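Terminal oxygenase component of carbazole 1,9a-dioxygenase (PDB 3GKQ) probably activates dioxygen at a mononuclear non-haem iron to dioxygenate carbazole, using electrons delivered through its Rieske-type [2Fe-2S] cluster. Local coordinates at residues 13-16 with 17-20; 34-37 with 38-42; 58-62 with 63-67; 333-336 with 337-340; 363-366 with 367-370. All coordinates share one frame; numbering follows the deposited sequence.

Contact 1. Residues 13-16 with 17-20; sequences RRTR and AWAP
T15 O takes the N-H of W18 at 2.9 Å, the shortest direct polar bond of this local turn; the donor stands 45° out of the carbonyl plane, as suits a chain curling tightly back. A longer, weak bond follows from A19 N to R16 O. Near the end of the turn a water joins in: it accepts from A17 N at 2.8 Å and donates to R14 O, satisfying two backbone groups that no longer meet directly.

The indole of W18 covers the turn, its six-membered ring lying over T15. T15 CA sits 4.0 Å from the centroid of that ring, almost on its normal, a CH-pi contact, while T15 CG2 comes to 3.6 Å from W18 CH2. Threonine suits the place because its branches divide the work: OG1, between the backbone N and the carbonyl carbon (chi1 63°), bonds back to A11 O, and the methyl is left for the ring. From another direction R14 reaches the indole with a chain extended from CG to NE, CZ2 of W18 lying over one face of its guanidinium with the planes at 88°. An arginine can lend this flat face and still use its rim, where NH2 makes a salt bridge to E354 and NH1 bonds W351 O. R16 turns the other way and pairs with E12.

W18 occupies the N-cap position of helix 19-23, so the turn is the elbow between helix 9-15 and that helix. Helix 361-373 packs against it: R367 makes a cation-pi contact with the W18 ring, and R368 and S371 also touch W18.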
loop_
_atom_site.group_PDB
_atom_site.type_symbol
_atom_site.label_atom_id
_atom_site.label_comp_id
_atom_site.label_asym_id
_atom_site.label_seq_id
_atom_site.Cartn_x
_atom_site.Cartn_y
_atom_site.Cartn_z
ATOM N N ARG A 13 6.848 -10.182 33.016
ATOM C CA ARG A 13 7.851 -10.952 33.745
ATOM C C ARG A 13 8.574 -11.940 32.850
ATOM O O ARG A 13 9.775 -12.155 32.994
ATOM C CB ARG A 13 7.219 -11.725 34.909
ATOM C CG ARG A 13 7.023 -10.910 36.173
ATOM C CD ARG A 13 6.827 -11.827 37.370
ATOM N NE ARG A 13 5.691 -12.731 37.195
ATOM C CZ ARG A 13 4.423 -12.334 37.132
ATOM N NH1 ARG A 13 4.119 -11.044 37.231
ATOM N NH2 ARG A 13 3.454 -13.227 36.975
ATOM N N ARG A 14 7.836 -12.547 31.930
ATOM C CA ARG A 14 8.423 -13.523 31.026
ATOM C C ARG A 14 9.377 -12.925 29.989
ATOM O O ARG A 14 10.417 -13.506 29.696
ATOM C CB ARG A 14 7.321 -14.307 30.305
ATOM C CG ARG A 14 7.856 -15.178 29.185
ATOM C CD ARG A 14 6.818 -16.130 28.601
ATOM N NE ARG A 14 7.358 -16.778 27.407
ATOM C CZ ARG A 14 7.453 -16.190 26.215
ATOM N NH1 ARG A 14 7.027 -14.942 26.051
ATOM N NH2 ARG A 14 8.007 -16.834 25.198
ATOM N N THR A 15 9.032 -11.765 29.443
ATOM C CA THR A 15 9.861 -11.138 28.413
ATOM C C THR A 15 10.868 -10.114 28.937
ATOM O O THR A 15 11.683 -9.589 28.177
ATOM C CB THR A 15 8.979 -10.448 27.366
ATOM O OG1 THR A 15 8.242 -9.394 27.990
ATOM C CG2 THR A 15 7.997 -11.442 26.757
ATOM N N ARG A 16 10.809 -9.850 30.238
ATOM C CA ARG A 16 11.679 -8.879 30.893
ATOM C C ARG A 16 13.150 -8.928 30.476
ATOM O O ARG A 16 13.717 -7.916 30.070
ATOM C CB ARG A 16 11.579 -9.054 32.413
ATOM C CG ARG A 16 12.376 -8.039 33.216
ATOM C CD ARG A 16 12.225 -8.296 34.712
ATOM N NE ARG A 16 10.845 -8.110 35.148
ATOM C CZ ARG A 16 10.399 -8.394 36.367
ATOM N NH1 ARG A 16 11.223 -8.885 37.288
ATOM N NH2 ARG A 16 9.122 -8.191 36.664
ATOM N N ALA A 17 13.764 -10.102 30.585
ATOM C CA ALA A 17 15.173 -10.272 30.248
ATOM C C ALA A 17 15.549 -9.974 28.795
ATOM O O ALA A 17 16.731 -9.830 28.486
ATOM C CB ALA A 17 15.631 -11.677 30.628
ATOM N N TRP A 18 14.571 -9.900 27.895
ATOM C CA TRP A 18 14.899 -9.579 26.509
ATOM C C TRP A 18 14.055 -8.470 25.897
ATOM O O TRP A 18 13.817 -8.447 24.691
ATOM C CB TRP A 18 14.870 -10.823 25.604
ATOM C CG TRP A 18 13.962 -11.935 26.014
ATOM C CD1 TRP A 18 14.204 -12.883 26.967
ATOM C CD2 TRP A 18 12.692 -12.250 25.447
ATOM N NE1 TRP A 18 13.163 -13.772 27.025
ATOM C CE2 TRP A 18 12.217 -13.406 26.100
ATOM C CE3 TRP A 18 11.903 -11.669 24.443
ATOM C CZ2 TRP A 18 10.987 -13.995 25.788
ATOM C CZ3 TRP A 18 10.680 -12.254 24.130
ATOM C CH2 TRP A 18 10.236 -13.406 24.803
ATOM N N ALA A 19 13.633 -7.528 26.734
ATOM C CA ALA A 19 12.834 -6.399 26.271
ATOM C C ALA A 19 13.572 -5.576 25.207
ATOM O O ALA A 19 12.969 -5.136 24.234
ATOM C CB ALA A 19 12.453 -5.513 27.449
ATOM N N PRO A 20 14.887 -5.349 25.381
ATOM C CA PRO A 20 15.621 -4.567 24.378
ATOM C C PRO A 20 15.573 -5.225 22.994
ATOM O O PRO A 20 15.456 -4.549 21.975
ATOM C CB PRO A 20 17.039 -4.519 24.946
ATOM C CG PRO A 20 16.808 -4.565 26.431
ATOM C CD PRO A 20 15.739 -5.635 26.549
HETATM O O HOH W 1 12.700 -12.631 31.254
#

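Contact 2. Residues 34-37 with 38-42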
loop_
_atom_site.group_PDB
_atom_site.type_symbol
_atom_site.label_atom_id
_atom_site.label_comp_id
_atom_site.label_asym_id
_atom_site.label_seq_id
_atom_site.Cartn_x
_atom_site.Cartn_y
_atom_site.Cartn_z
ATOM N N PRO A 34 28.092 -6.618 7.176
ATOM C CA PRO A 34 28.537 -6.790 5.790
ATOM C C PRO A 34 27.366 -6.330 4.920
ATOM O O PRO A 34 26.213 -6.610 5.245
ATOM C CB PRO A 34 28.785 -8.292 5.697
ATOM C CG PRO A 34 27.727 -8.859 6.604
ATOM C CD PRO A 34 27.773 -7.917 7.799
ATOM N N VAL A 35 27.639 -5.628 3.825
ATOM C CA VAL A 35 26.551 -5.142 2.984
ATOM C C VAL A 35 26.608 -5.572 1.527
ATOM O O VAL A 35 25.583 -5.581 0.840
ATOM C CB VAL A 35 26.471 -3.601 3.011
ATOM C CG1 VAL A 35 26.197 -3.123 4.425
ATOM C CG2 VAL A 35 27.774 -3.000 2.491
ATOM N N ARG A 36 27.794 -5.937 1.053
ATOM C CA ARG A 36 27.936 -6.328 -0.342
ATOM C C ARG A 36 29.203 -7.168 -0.537
ATOM O O ARG A 36 30.108 -7.154 0.304
ATOM C CB ARG A 36 28.009 -5.054 -1.199
ATOM C CG ARG A 36 27.336 -5.129 -2.559
ATOM C CD ARG A 36 26.005 -4.384 -2.603
ATOM N NE ARG A 36 24.964 -5.076 -1.856
ATOM C CZ ARG A 36 23.694 -4.690 -1.800
ATOM N NH1 ARG A 36 23.286 -3.608 -2.454
ATOM N NH2 ARG A 36 22.825 -5.390 -1.085
ATOM N N LEU A 37 29.255 -7.913 -1.636
ATOM C CA LEU A 37 30.430 -8.718 -1.947
ATOM C C LEU A 37 31.441 -7.764 -2.580
ATOM O O LEU A 37 31.053 -6.852 -3.310
ATOM C CB LEU A 37 30.071 -9.830 -2.939
ATOM C CG LEU A 37 28.958 -10.790 -2.507
ATOM C CD1 LEU A 37 28.639 -11.758 -3.633
ATOM C CD2 LEU A 37 29.390 -11.539 -1.260
ATOM N N SER A 38 32.726 -7.964 -2.300
ATOM C CA SER A 38 33.769 -7.100 -2.851
ATOM C C SER A 38 33.626 -6.870 -4.353
ATOM O O SER A 38 33.783 -5.748 -4.835
ATOM C CB SER A 38 35.157 -7.685 -2.567
ATOM O OG SER A 38 35.479 -7.606 -1.192
ATOM N N ALA A 39 33.326 -7.937 -5.086
ATOM C CA ALA A 39 33.179 -7.862 -6.535
ATOM C C ALA A 39 32.067 -6.919 -6.991
ATOM O O ALA A 39 32.095 -6.426 -8.118
ATOM C CB ALA A 39 32.935 -9.263 -7.105
ATOM N N GLU A 40 31.089 -6.671 -6.123
ATOM C CA GLU A 40 29.972 -5.796 -6.469
ATOM C C GLU A 40 30.315 -4.323 -6.288
ATOM O O GLU A 40 29.571 -3.447 -6.724
ATOM C CB GLU A 40 28.751 -6.138 -5.615
ATOM C CG GLU A 40 28.238 -7.552 -5.802
ATOM C CD GLU A 40 27.085 -7.873 -4.870
ATOM O OE1 GLU A 40 27.284 -7.813 -3.639
ATOM O OE2 GLU A 40 25.981 -8.185 -5.365
ATOM N N VAL A 41 31.436 -4.057 -5.630
ATOM C CA VAL A 41 31.881 -2.690 -5.394
ATOM C C VAL A 41 33.159 -2.484 -6.206
ATOM O O VAL A 41 34.266 -2.629 -5.692
ATOM C CB VAL A 41 32.169 -2.457 -3.893
ATOM C CG1 VAL A 41 32.449 -0.983 -3.639
ATOM C CG2 VAL A 41 30.979 -2.933 -3.054
ATOM N N ALA A 42 32.989 -2.149 -7.481
ATOM C CA ALA A 42 34.117 -1.961 -8.386
ATOM C C ALA A 42 34.702 -0.553 -8.394
ATOM O O ALA A 42 34.077 0.405 -7.939
ATOM C CB ALA A 42 33.705 -2.359 -9.805
#
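R36, where the chain turns a corner after strand 31-35, sends its side chain across that of E40 at about a right angle. Its CB lies 4.1 Å from V41 CG2 and its CG 3.5 Å from E40 CB, so the aliphatic half of the arginine serves as a wall for the turn that follows. Further out the groups draw near without pairing: R36 NE is 4.0 Å from E40 OE1, beyond a salt bridge, and the guanidinium and carboxylate planes stand 61° apart. The seat of OE1 is doubtful, since the model places it too close to the arginine chain.

L37 comes next and exchanges two bonds with E40. Its N-H points at E40 OE1 (2.8 Å), nearly straight at 169°, and its carbonyl oxygen accepts E40 N, also at 2.8 Å, in the i to i+3 manner of the 3-10 segment 38-40. Glutamate fits here because CG lies anti to its own carbonyl carbon (chi1 -61°) and the rest of the chain stretches out, just long enough to bring the carboxylate back over L37. The leucine's CB and CG lie alongside OE1, while its side chain also packs on L135. A second turn bond, V41 N to S38 O at 3.0 Å, continues the winding, and S38 OG is tied to E131 of strand 129-132.

E40 OE1 also accepts H167 NE2; if OE1 is placed rightly, one oxygen gathers a backbone amide, an imidazole and a nearby positive charge. Such surroundings would probably keep the carboxylate ionised, and they tie this corner of the Rieske domain to strand 161-170.

Contact 3. Residues 58-62 with 63-67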
loop_
_atom_site.group_PDB
_atom_site.type_symbol
_atom_site.label_atom_id
_atom_site.label_comp_id
_atom_site.label_asym_id
_atom_site.label_seq_id
_atom_site.Cartn_x
_atom_site.Cartn_y
_atom_site.Cartn_z
ATOM N N LEU A 58 28.350 3.595 -1.769
ATOM C CA LEU A 58 29.697 3.034 -1.760
ATOM C C LEU A 58 30.430 3.296 -3.074
ATOM O O LEU A 58 29.813 3.457 -4.122
ATOM C CB LEU A 58 29.634 1.519 -1.546
ATOM C CG LEU A 58 28.802 0.952 -0.395
ATOM C CD1 LEU A 58 28.783 -0.570 -0.505
ATOM C CD2 LEU A 58 29.378 1.395 0.933
ATOM N N ASN A 59 31.755 3.337 -3.006
ATOM C CA ASN A 59 32.573 3.524 -4.195
ATOM C C ASN A 59 33.988 3.074 -3.889
ATOM O O ASN A 59 34.439 3.136 -2.742
ATOM C CB ASN A 59 32.576 4.983 -4.659
ATOM C CG ASN A 59 33.224 5.152 -6.030
ATOM O OD1 ASN A 59 33.170 4.249 -6.872
ATOM N ND2 ASN A 59 33.823 6.314 -6.266
ATOM N N ARG A 60 34.674 2.599 -4.919
ATOM C CA ARG A 60 36.045 2.144 -4.777
ATOM C C ARG A 60 36.943 3.105 -5.548
ATOM O O ARG A 60 36.812 3.256 -6.764
ATOM C CB ARG A 60 36.170 0.720 -5.317
ATOM C CG ARG A 60 37.579 0.173 -5.359
ATOM C CD ARG A 60 37.545 -1.335 -5.525
ATOM N NE ARG A 60 38.006 -1.975 -4.303
ATOM C CZ ARG A 60 37.356 -2.931 -3.653
ATOM N NH1 ARG A 60 36.189 -3.386 -4.092
ATOM N NH2 ARG A 60 37.883 -3.431 -2.551
ATOM N N VAL A 61 37.831 3.775 -4.821
ATOM C CA VAL A 61 38.751 4.740 -5.413
ATOM C C VAL A 61 40.177 4.291 -5.125
ATOM O O VAL A 61 40.587 4.195 -3.964
ATOM C CB VAL A 61 38.530 6.145 -4.822
ATOM C CG1 VAL A 61 39.443 7.151 -5.513
ATOM C CG2 VAL A 61 37.072 6.548 -4.981
ATOM N N ASP A 62 40.929 4.027 -6.189
ATOM C CA ASP A 62 42.299 3.553 -6.058
ATOM C C ASP A 62 42.305 2.299 -5.193
ATOM O O ASP A 62 43.096 2.174 -4.259
ATOM C CB ASP A 62 43.202 4.627 -5.440
ATOM C CG ASP A 62 43.363 5.841 -6.340
ATOM O OD1 ASP A 62 43.424 5.658 -7.577
ATOM O OD2 ASP A 62 43.439 6.975 -5.814
ATOM N N GLY A 63 41.392 1.384 -5.505
ATOM C CA GLY A 63 41.302 0.133 -4.775
ATOM C C GLY A 63 40.721 0.190 -3.372
ATOM O O GLY A 63 40.481 -0.855 -2.771
ATOM N N VAL A 64 40.486 1.390 -2.846
ATOM C CA VAL A 64 39.948 1.529 -1.493
ATOM C C VAL A 64 38.453 1.859 -1.467
ATOM O O VAL A 64 38.005 2.800 -2.125
ATOM C CB VAL A 64 40.709 2.618 -0.708
ATOM C CG1 VAL A 64 40.165 2.718 0.711
ATOM C CG2 VAL A 64 42.196 2.290 -0.678
ATOM N N VAL A 65 37.692 1.084 -0.696
ATOM C CA VAL A 65 36.249 1.290 -0.588
ATOM C C VAL A 65 35.900 2.402 0.390
ATOM O O VAL A 65 36.393 2.431 1.516
ATOM C CB VAL A 65 35.513 -0.001 -0.126
ATOM C CG1 VAL A 65 34.003 0.250 -0.058
ATOM C CG2 VAL A 65 35.809 -1.145 -1.079
ATOM N N HIS A 66 35.054 3.324 -0.056
ATOM C CA HIS A 66 34.609 4.427 0.786
ATOM C C HIS A 66 33.088 4.376 0.871
ATOM O O HIS A 66 32.426 3.862 -0.034
ATOM C CB HIS A 66 35.061 5.767 0.204
ATOM C CG HIS A 66 36.547 5.952 0.210
ATOM N ND1 HIS A 66 37.279 6.041 1.375
ATOM C CD2 HIS A 66 37.439 6.037 -0.804
ATOM C CE1 HIS A 66 38.560 6.175 1.078
ATOM N NE2 HIS A 66 38.685 6.174 -0.237
ATOM N N ALA A 67 32.542 4.905 1.962
ATOM C CA ALA A 67 31.100 4.907 2.173
ATOM C C ALA A 67 30.638 6.240 2.760
ATOM O O ALA A 67 31.164 6.698 3.771
ATOM C CB ALA A 67 30.719 3.762 3.107
HETATM O O HOH W 2 40.731 6.142 -2.220
#
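V65 CG2 lies over one face of the R60 guanidinium, 3.4 Å from NH2 and offset toward the rim, while G63 O meets its edge. There R60 NE donates to G63 O at 3.1 Å, almost within the guanidinium plane but 67° above the carbonyl plane. The H66 ring offers its edges instead: V61 CB approaches at 4.2 Å from CD2, and a water in the ring plane links NE2 to V61 O.

R60 holds CG anti to the backbone N (chi1 174°) and bends at chi3, which folds NE back over G63 and leaves NH2 for a salt bridge to E131 and NH1 for V41 O. An alanine at R60 would be likely to leave G63 O without this bond, E131 without its charged mate and one side of V65 uncovered.

The hairpin closes in a type I' turn from V61 to V64. Paired bonds join its antiparallel strands, V61 N to V64 O and back, then N59 with H66, where H66 N reaches N59 O at 2.8 Å. Both turn residues have positive phi; a CB at G63 would come too close to D62 O, so glycine suits the place, and E43 accepts both turn N-H groups with its two oxygens. On the face of L58, R60, V65 and A67, L58 CD2 presses on A67 CB at 3.5 Å, tighter than usual.

Chemically the hairpin is divided: L58, V65 and A67 make the apolar face toward the second sheet of the Rieske domain, while R60 lays its flat face on V65 within the hairpin and spends its charge on E131 of that sheet.

Contact 4. Residues 333-336 with 337-340; sequences DDIL and ARRS. With FE2 (Fe (II) ion), chain G.
R338 N, R339 N and S340 N donate to D334 O, I335 O and L336 O in turn, the i to i+4 bonds of a regular alpha-helix, with S340 N to L336 O the shortest of the three at 2.8 Å. From this scaffold D334 reaches the iron: CG is anti to the carbonyl carbon (chi1 -81°), and both oxygens bind the metal, OD1 and OD2 each at 2.2 Å. Two waters also bind, the nearer at 2.0 Å from the iron. With H186 and H190 the aspartate makes the facial triad, two histidines and one carboxylate, of Rieske non-haem iron oxygenases. Second-shell amides fix the carboxylate's rotation, N180 on OD1 and N331 on OD2.

One turn on, R338 stretches out with its guanidinium under I335: CD1 stands over one face, 4.1 Å from NH1. NH2 donates weakly to a water lying in its plane, and that water gives a weak bond to D334 OD2, a loose, indirect link. An arginine here can also lay itself against Y297 in a cation-pi contact. R339 slants across I335, its CD near CG2, before its end leads away.

A337 is small enough for CB to sit 3.3 Å from D334 O and still leave room for Y95 of the second subunit. L336 touches S340 CB through CD2 at 4.0 Å, and its side chain packs on W94 of that subunit, while S340 OG bonds D81 and T78 N there.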
loop_
_atom_site.group_PDB
_atom_site.type_symbol
_atom_site.label_atom_id
_atom_site.label_comp_id
_atom_site.label_asym_id
_atom_site.label_seq_id
_atom_site.Cartn_x
_atom_site.Cartn_y
_atom_site.Cartn_z
ATOM N N ASP A 333 14.053 -23.338 1.984
ATOM C CA ASP A 333 12.938 -23.680 2.869
ATOM C C ASP A 333 12.888 -22.817 4.132
ATOM O O ASP A 333 11.830 -22.678 4.747
ATOM C CB ASP A 333 13.001 -25.158 3.279
ATOM C CG ASP A 333 12.660 -26.103 2.131
ATOM O OD1 ASP A 333 11.680 -25.841 1.406
ATOM O OD2 ASP A 333 13.367 -27.116 1.960
ATOM N N ASP A 334 14.026 -22.250 4.525
ATOM C CA ASP A 334 14.071 -21.407 5.716
ATOM C C ASP A 334 13.337 -20.078 5.463
ATOM O O ASP A 334 12.819 -19.453 6.390
ATOM C CB ASP A 334 15.530 -21.145 6.140
ATOM C CG ASP A 334 16.143 -22.312 6.934
ATOM O OD1 ASP A 334 15.513 -22.775 7.903
ATOM O OD2 ASP A 334 17.262 -22.764 6.609
ATOM N N ILE A 335 13.275 -19.665 4.201
ATOM C CA ILE A 335 12.615 -18.415 3.831
ATOM C C ILE A 335 11.124 -18.397 4.166
ATOM O O ILE A 335 10.630 -17.411 4.726
ATOM C CB ILE A 335 12.793 -18.124 2.327
ATOM C CG1 ILE A 335 14.268 -18.273 1.940
ATOM C CG2 ILE A 335 12.311 -16.715 2.006
ATOM C CD1 ILE A 335 15.219 -17.426 2.762
ATOM N N LEU A 336 10.411 -19.474 3.830
ATOM C CA LEU A 336 8.978 -19.564 4.118
ATOM C C LEU A 336 8.785 -19.396 5.614
ATOM O O LEU A 336 7.878 -18.694 6.066
ATOM C CB LEU A 336 8.409 -20.937 3.713
ATOM C CG LEU A 336 6.887 -21.126 3.528
ATOM C CD1 LEU A 336 6.523 -22.593 3.758
ATOM C CD2 LEU A 336 6.096 -20.260 4.485
ATOM N N ALA A 337 9.637 -20.061 6.387
ATOM C CA ALA A 337 9.547 -19.989 7.836
ATOM C C ALA A 337 9.623 -18.541 8.326
ATOM O O ALA A 337 8.829 -18.122 9.168
ATOM C CB ALA A 337 10.658 -20.826 8.468
ATOM N N ARG A 338 10.577 -17.782 7.797
ATOM C CA ARG A 338 10.741 -16.386 8.200
ATOM C C ARG A 338 9.538 -15.540 7.800
ATOM O O ARG A 338 9.073 -14.712 8.574
ATOM C CB ARG A 338 12.011 -15.799 7.580
ATOM C CG ARG A 338 13.267 -16.534 7.986
ATOM C CD ARG A 338 14.502 -15.899 7.370
ATOM N NE ARG A 338 15.635 -16.813 7.441
ATOM C CZ ARG A 338 16.767 -16.656 6.769
ATOM N NH1 ARG A 338 16.932 -15.605 5.971
ATOM N NH2 ARG A 338 17.720 -17.576 6.869
ATOM N N ARG A 339 9.033 -15.753 6.590
ATOM C CA ARG A 339 7.883 -14.998 6.117
ATOM C C ARG A 339 6.601 -15.346 6.862
ATOM O O ARG A 339 5.767 -14.471 7.107
ATOM C CB ARG A 339 7.687 -15.220 4.618
ATOM C CG ARG A 339 8.900 -14.812 3.801
ATOM C CD ARG A 339 8.645 -14.914 2.306
ATOM N NE ARG A 339 7.629 -13.965 1.868
ATOM C CZ ARG A 339 7.477 -13.565 0.610
ATOM N NH1 ARG A 339 8.282 -14.033 -0.337
ATOM N NH2 ARG A 339 6.526 -12.696 0.299
ATOM N N SER A 340 6.440 -16.613 7.238
ATOM C CA SER A 340 5.228 -17.014 7.940
ATOM C C SER A 340 5.220 -16.550 9.385
ATOM O O SER A 340 4.154 -16.287 9.944
ATOM C CB SER A 340 5.032 -18.532 7.875
ATOM O OG SER A 340 3.666 -18.849 8.114
HETATM FE FE FE2 G . 17.334 -23.949 8.447
HETATM O O HOH W 3 19.126 -20.038 7.704
HETATM O O HOH W 4 19.199 -24.604 8.898
HETATM O O HOH W 5 18.182 -21.991 9.474
#

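Contact 5. Residues 363-366 with 367-370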
loop_
_atom_site.group_PDB
_atom_site.type_symbol
_atom_site.label_atom_id
_atom_site.label_comp_id
_atom_site.label_asym_id
_atom_site.label_seq_id
_atom_site.Cartn_x
_atom_site.Cartn_y
_atom_site.Cartn_z
ATOM N N ILE A 363 17.272 -20.232 21.724
ATOM C CA ILE A 363 16.895 -18.921 21.205
ATOM C C ILE A 363 16.685 -17.944 22.360
ATOM O O ILE A 363 17.018 -16.761 22.257
ATOM C CB ILE A 363 15.604 -18.988 20.340
ATOM C CG1 ILE A 363 15.428 -17.679 19.566
ATOM C CG2 ILE A 363 14.388 -19.199 21.213
ATOM C CD1 ILE A 363 16.586 -17.366 18.627
ATOM N N ILE A 364 16.142 -18.441 23.464
ATOM C CA ILE A 364 15.916 -17.607 24.633
ATOM C C ILE A 364 17.252 -17.091 25.166
ATOM O O ILE A 364 17.360 -15.934 25.573
ATOM C CB ILE A 364 15.174 -18.392 25.736
ATOM C CG1 ILE A 364 13.743 -18.683 25.277
ATOM C CG2 ILE A 364 15.148 -17.591 27.032
ATOM C CD1 ILE A 364 12.982 -19.611 26.201
ATOM N N GLU A 365 18.272 -17.942 25.155
ATOM C CA GLU A 365 19.589 -17.532 25.630
ATOM C C GLU A 365 20.159 -16.460 24.710
ATOM O O GLU A 365 20.860 -15.554 25.162
ATOM C CB GLU A 365 20.548 -18.729 25.696
ATOM C CG GLU A 365 20.298 -19.647 26.880
ATOM C CD GLU A 365 20.359 -18.905 28.206
ATOM O OE1 GLU A 365 21.384 -18.241 28.474
ATOM O OE2 GLU A 365 19.380 -18.985 28.976
ATOM N N TRP A 366 19.863 -16.566 23.420
ATOM C CA TRP A 366 20.336 -15.578 22.456
ATOM C C TRP A 366 19.653 -14.227 22.702
ATOM O O TRP A 366 20.306 -13.186 22.722
ATOM C CB TRP A 366 20.071 -16.062 21.024
ATOM C CG TRP A 366 19.780 -14.958 20.043
ATOM C CD1 TRP A 366 18.565 -14.654 19.489
ATOM C CD2 TRP A 366 20.707 -13.991 19.531
ATOM N NE1 TRP A 366 18.680 -13.561 18.665
ATOM C CE2 TRP A 366 19.981 -13.133 18.671
ATOM C CE3 TRP A 366 22.078 -13.763 19.715
ATOM C CZ2 TRP A 366 20.582 -12.063 17.995
ATOM C CZ3 TRP A 366 22.675 -12.698 19.043
ATOM C CH2 TRP A 366 21.926 -11.862 18.194
ATOM N N ARG A 367 18.341 -14.250 22.903
ATOM C CA ARG A 367 17.595 -13.020 23.141
ATOM C C ARG A 367 18.097 -12.306 24.399
ATOM O O ARG A 367 18.182 -11.078 24.428
ATOM C CB ARG A 367 16.093 -13.336 23.232
ATOM C CG ARG A 367 15.685 -14.372 22.186
ATOM C CD ARG A 367 14.370 -14.134 21.471
ATOM N NE ARG A 367 13.203 -14.404 22.291
ATOM C CZ ARG A 367 12.106 -15.032 21.866
ATOM N NH1 ARG A 367 12.006 -15.478 20.622
ATOM N NH2 ARG A 367 11.088 -15.192 22.695
ATOM N N ARG A 368 18.443 -13.076 25.427
ATOM C CA ARG A 368 18.951 -12.503 26.673
ATOM C C ARG A 368 20.340 -11.905 26.454
ATOM O O ARG A 368 20.614 -10.773 26.864
ATOM C CB ARG A 368 19.026 -13.573 27.770
ATOM C CG ARG A 368 17.674 -14.118 28.216
ATOM C CD ARG A 368 17.849 -15.332 29.121
ATOM N NE ARG A 368 18.471 -14.984 30.394
ATOM C CZ ARG A 368 17.797 -14.607 31.478
ATOM N NH1 ARG A 368 16.472 -14.534 31.448
ATOM N NH2 ARG A 368 18.448 -14.295 32.592
ATOM N N LEU A 369 21.214 -12.667 25.806
ATOM C CA LEU A 369 22.571 -12.203 25.536
ATOM C C LEU A 369 22.549 -10.980 24.623
ATOM O O LEU A 369 23.218 -9.981 24.895
ATOM C CB LEU A 369 23.404 -13.328 24.904
ATOM C CG LEU A 369 24.850 -12.980 24.519
ATOM C CD1 LEU A 369 25.761 -14.172 24.758
ATOM C CD2 LEU A 369 24.903 -12.542 23.068
ATOM N N ALA A 370 21.767 -11.050 23.551
ATOM C CA ALA A 370 21.674 -9.934 22.621
ATOM C C ALA A 370 21.151 -8.681 23.325
ATOM O O ALA A 370 21.631 -7.574 23.071
ATOM C CB ALA A 370 20.764 -10.294 21.456
HETATM O O HOH W 6 21.241 -16.723 30.720
#
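A370 CB stands over the six-membered ring of W366, 3.7 Å from its centroid and 8° off the normal: a CH-pi contact one turn apart in alpha-helix 361-373 of the ring-hydroxylase family's catalytic domain. The same pair shares a backbone bond, A370 N to W366 O at 2.7 Å, so the ring and the methyl are brought together by the helical repeat itself. Alanine suits the spot because its single methyl fits against the ring face, where a bulkier side chain would probably crowd it. The torsion chi1 of W366 is 148°, away from a staggered value, and lays the ring back along the helix over A370.

On another flank E365 and R368 lie side by side. Their charges are near but not paired, OE2 sitting 4.3 Å from NE and well out of the guanidinium plane; a water bridges them, 2.7 Å from E365 OE1 and 3.3 Å from R368 NE. OE2 is held by R361. I364 CG2 touches R368 CD at 4.1 Å.

Further out, Y21 meets the W366 ring nearly at right angles and V178 packs against it. A serine in place of W366 would probably open a gap beside Y21 and V178 and leave the A370 methyl without its ring.

R367, bent at chi2 and chi3, curls beside I363 CG1 to reach E354 with NH2 and E179 with NH1; its NE, buried here, has no partner in the model.

In the fold
Along the chain the five contacts come in series, yet they gather into two groups. Contacts 2 and 3, with centres about 10 Å apart, belong to the Rieske domain and meet where V41 O binds R60 NH1 and V35 packs on L58. Contacts 1 and 5, about 10 Å apart by their centres, join the N-terminal helices to helix 361-373 on the opposite side of the chain's centre. Contact 4 touches neither group: its helix 332-346 supplies one iron ligand, and its centre lies about 21 Å from that of contact 5 and about 26 Å from contact 2's. The N-terminal helices thus pack on a late helix of the catalytic domain, while its iron helix faces a neighbouring subunit's Rieske cluster.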